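Local structure of flavoprotein (Thermotoga maritima, 5V8S) at residues Tyr28-Asp33 with Asp79-Ile84. The protein probably transfers electrons as an FMN-binding flavo di-iron oxidoreductase, with a metallo-beta-lactamase-like domain that holds a mu-oxo-diiron centre. The protein carries 1 engineered substitution. Residues are numbered along the deposited sequence; the frame is centred on the assembly and turned at random.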
ATOM      1  N   TYR A  28      17.669 -35.324   9.771  1.00 21.52           N
ATOM      2  CA  TYR A  28      17.049 -35.093   8.474  1.00 22.68           C
ATOM      3  C   TYR A  28      16.442 -33.702   8.456  1.00 21.06           C
ATOM      4  O   TYR A  28      15.908 -33.231   9.469  1.00 22.16           O
ATOM      5  CB  TYR A  28      15.918 -36.094   8.211  1.00 25.70           C
ATOM      6  CG  TYR A  28      16.396 -37.521   8.132  1.00 28.19           C
ATOM      7  CD1 TYR A  28      16.651 -38.247   9.286  1.00 29.28           C
ATOM      8  CD2 TYR A  28      16.589 -38.146   6.909  1.00 29.63           C
ATOM      9  CE1 TYR A  28      17.096 -39.546   9.227  1.00 30.28           C
ATOM     10  CE2 TYR A  28      17.042 -39.453   6.841  1.00 31.51           C
ATOM     11  CZ  TYR A  28      17.287 -40.148   8.004  1.00 31.43           C
ATOM     12  OH  TYR A  28      17.741 -41.446   7.951  1.00 33.80           O
ATOM     13  N   VAL A  29      16.502 -33.059   7.298  1.00 20.85           N
ATOM     14  CA  VAL A  29      15.673 -31.887   7.024  1.00 20.73           C
ATOM     15  C   VAL A  29      14.485 -32.321   6.185  1.00 22.23           C
ATOM     16  O   VAL A  29      14.608 -33.166   5.285  1.00 23.22           O
ATOM     17  CB  VAL A  29      16.454 -30.749   6.324  1.00 21.75           C
ATOM     18  CG1 VAL A  29      16.997 -31.216   4.969  1.00 23.41           C
ATOM     19  CG2 VAL A  29      15.588 -29.487   6.191  1.00 21.83           C
ATOM     20  N   LEU A  30      13.334 -31.723   6.482  1.00 21.05           N
ATOM     21  CA  LEU A  30      12.128 -31.802   5.662  1.00 21.52           C
ATOM     22  C   LEU A  30      11.810 -30.367   5.268  1.00 20.39           C
ATOM     23  O   LEU A  30      11.387 -29.572   6.114  1.00 20.97           O
ATOM     24  CB  LEU A  30      10.967 -32.390   6.460  1.00 23.39           C
ATOM     25  CG  LEU A  30      11.183 -33.831   6.917  1.00 27.25           C
ATOM     26  CD1 LEU A  30      10.381 -34.103   8.146  1.00 30.26           C
ATOM     27  CD2 LEU A  30      10.791 -34.791   5.821  1.00 30.22           C
ATOM     28  N   ARG A  31      12.023 -30.036   3.996  1.00 19.19           N
ATOM     29  CA  ARG A  31      11.888 -28.669   3.504  1.00 18.47           C
ATOM     30  C   ARG A  31      10.846 -28.644   2.396  1.00 20.37           C
ATOM     31  O   ARG A  31      10.912 -29.451   1.461  1.00 22.06           O
ATOM     32  CB  ARG A  31      13.237 -28.141   2.967  1.00 19.83           C
ATOM     33  CG  ARG A  31      13.142 -26.857   2.142  1.00 20.40           C
ATOM     34  CD  ARG A  31      14.496 -26.300   1.715  1.00 21.14           C
ATOM     35  NE  ARG A  31      14.359 -25.573   0.451  1.00 21.66           N
ATOM     36  CZ  ARG A  31      15.376 -25.101  -0.261  1.00 22.50           C
ATOM     37  NH1 ARG A  31      16.621 -25.229   0.182  1.00 23.13           N
ATOM     38  NH2 ARG A  31      15.150 -24.504  -1.427  1.00 23.38           N
ATOM     39  N   ILE A  32       9.887 -27.729   2.502  1.00 19.77           N
ATOM     40  CA  ILE A  32       8.931 -27.490   1.423  1.00 20.33           C
ATOM     41  C   ILE A  32       9.138 -26.076   0.889  1.00 19.57           C
ATOM     42  O   ILE A  32       9.359 -25.135   1.661  1.00 20.18           O
ATOM     43  CB  ILE A  32       7.474 -27.766   1.847  1.00 20.41           C
ATOM     44  CG1 ILE A  32       6.571 -27.733   0.614  1.00 22.94           C
ATOM     45  CG2 ILE A  32       6.998 -26.786   2.919  1.00 20.94           C
ATOM     46  CD1 ILE A  32       5.176 -28.249   0.853  1.00 25.72           C
ATOM     47  N   ASP A  33       9.143 -25.948  -0.427  1.00 20.06           N
ATOM     48  CA  ASP A  33       9.377 -24.670  -1.103  1.00 21.04           C
ATOM     49  C   ASP A  33       8.024 -24.056  -1.466  1.00 22.15           C
ATOM     50  O   ASP A  33       7.358 -24.518  -2.398  1.00 23.31           O
ATOM     51  CB  ASP A  33      10.261 -24.898  -2.329  1.00 21.81           C
ATOM     52  CG  ASP A  33      11.693 -25.214  -1.956  1.00 24.38           C
ATOM     53  OD1 ASP A  33      11.986 -25.214  -0.749  1.00 25.37           O
ATOM     54  OD2 ASP A  33      12.517 -25.444  -2.861  1.00 26.34           O
ATOM     55  N   ASP A  79       2.978 -36.959   4.795  1.00 34.12           N
ATOM     56  CA  ASP A  79       3.458 -37.912   3.802  1.00 37.14           C
ATOM     57  C   ASP A  79       4.980 -37.916   3.740  1.00 34.64           C
ATOM     58  O   ASP A  79       5.603 -38.983   3.705  1.00 34.70           O
ATOM     59  CB  ASP A  79       2.854 -37.598   2.433  1.00 43.74           C
ATOM     60  CG  ASP A  79       1.335 -37.668   2.441  1.00 49.91           C
ATOM     61  OD1 ASP A  79       0.772 -38.355   3.323  1.00 51.96           O
ATOM     62  OD2 ASP A  79       0.703 -37.039   1.564  1.00 52.66           O
ATOM     63  N   ALA A  80       5.602 -36.733   3.756  1.00 31.94           N
ATOM     64  CA  ALA A  80       7.060 -36.673   3.685  1.00 30.87           C
ATOM     65  C   ALA A  80       7.693 -37.237   4.947  1.00 30.63           C
ATOM     66  O   ALA A  80       8.670 -37.995   4.879  1.00 31.84           O
ATOM     67  CB  ALA A  80       7.530 -35.238   3.468  1.00 30.49           C
ATOM     68  N   LEU A  81       7.147 -36.878   6.112  1.00 29.46           N
ATOM     69  CA  LEU A  81       7.670 -37.390   7.374  1.00 29.73           C
ATOM     70  C   LEU A  81       7.629 -38.916   7.416  1.00 31.09           C
ATOM     71  O   LEU A  81       8.565 -39.561   7.915  1.00 30.99           O
ATOM     72  CB  LEU A  81       6.840 -36.810   8.521  1.00 29.69           C
ATOM     73  CG  LEU A  81       7.219 -37.228   9.938  1.00 30.64           C
ATOM     74  CD1 LEU A  81       8.636 -36.786  10.275  1.00 30.03           C
ATOM     75  CD2 LEU A  81       6.225 -36.647  10.918  1.00 31.32           C
ATOM     76  N   SER A  82       6.550 -39.508   6.904  1.00 31.97           N
ATOM     77  CA  SER A  82       6.363 -40.952   6.984  1.00 34.21           C
ATOM     78  C   SER A  82       7.370 -41.713   6.138  1.00 35.19           C
ATOM     79  O   SER A  82       7.510 -42.930   6.309  1.00 35.59           O
ATOM     80  CB  SER A  82       4.953 -41.324   6.525  1.00 35.26           C
ATOM     81  OG  SER A  82       3.965 -40.732   7.356  1.00 36.51           O
ATOM     82  N   LYS A  83       8.054 -41.042   5.217  1.00 36.22           N
ATOM     83  CA  LYS A  83       9.055 -41.722   4.408  1.00 38.67           C
ATOM     84  C   LYS A  83      10.353 -41.943   5.169  1.00 38.84           C
ATOM     85  O   LYS A  83      11.141 -42.817   4.785  1.00 40.56           O
ATOM     86  CB  LYS A  83       9.316 -40.943   3.115  1.00 40.70           C
ATOM     87  CG  LYS A  83       8.099 -40.828   2.193  1.00 42.91           C
ATOM     88  CD  LYS A  83       8.454 -40.093   0.908  1.00 45.10           C
ATOM     89  CE  LYS A  83       7.231 -39.790   0.052  1.00 46.39           C
ATOM     90  NZ  LYS A  83       7.587 -39.039  -1.196  1.00 46.90           N
ATOM     91  N   ILE A  84      10.583 -41.197   6.250  1.00 37.06           N
ATOM     92  CA  ILE A  84      11.816 -41.319   7.024  1.00 35.85           C
ATOM     93  C   ILE A  84      11.600 -41.855   8.433  1.00 35.35           C
ATOM     94  O   ILE A  84      12.588 -42.192   9.105  1.00 35.23           O
ATOM     95  CB  ILE A  84      12.603 -39.994   7.058  1.00 35.22           C
ATOM     96  CG1 ILE A  84      11.767 -38.897   7.711  1.00 34.12           C
ATOM     97  CG2 ILE A  84      13.002 -39.595   5.654  1.00 35.44           C
ATOM     98  CD1 ILE A  84      12.523 -37.624   7.948  1.00 33.84           C
TER
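Leu30 and Ile84 meet tip to tip, CD2 of the leucine 3.9 Å from CD1 of the isoleucine, at the heart of a contact made by apolar side chains between residues 28-33 of a strand and residues 79-84. The two methyls of Leu30 divide the work: CD1 also meets Leu81 CD1 at 3.8 Å, the two leucine side chains crossing at about a right angle, while CD2 lies 4.0 Å from Ala80 CB. Here the backbones are closest, the CA atoms of Leu30 and Ala80 7.3 Å apart. Ile84 also serves Tyr28, the two side chains running past each other in opposite directions. Ile84 CG1 sits between the backbone N and the carbonyl carbon (chi1 61°), and this extended branch carries Ile84 CD1 to 3.7 Å from Tyr28 CB, while Ile84 CB lies over one face of the Tyr28 ring.

Polar groups work beside this packing. The Tyr28 hydroxyl is hydrogen-bonded to Glu26 OE2. On the strand's other face, Arg31 grips Asp33 side-on in a salt bridge, Arg31 NE to Asp33 OD1 at 2.7 Å, nearly straight and in the guanidinium plane, and Arg31 NH2 to Asp33 OD2 at 3.1 Å, more bent and tilted from that plane.

Strand 26-34 runs between strands 16-22 and 50-59 in the mixed sheet of the metallo-beta-lactamase-like domain. Helix 74-82 and the residues that follow, as far as Ile84, pack on one face of this sheet, where Thr18 of strand 16-22 touches both Leu30 and Ile84.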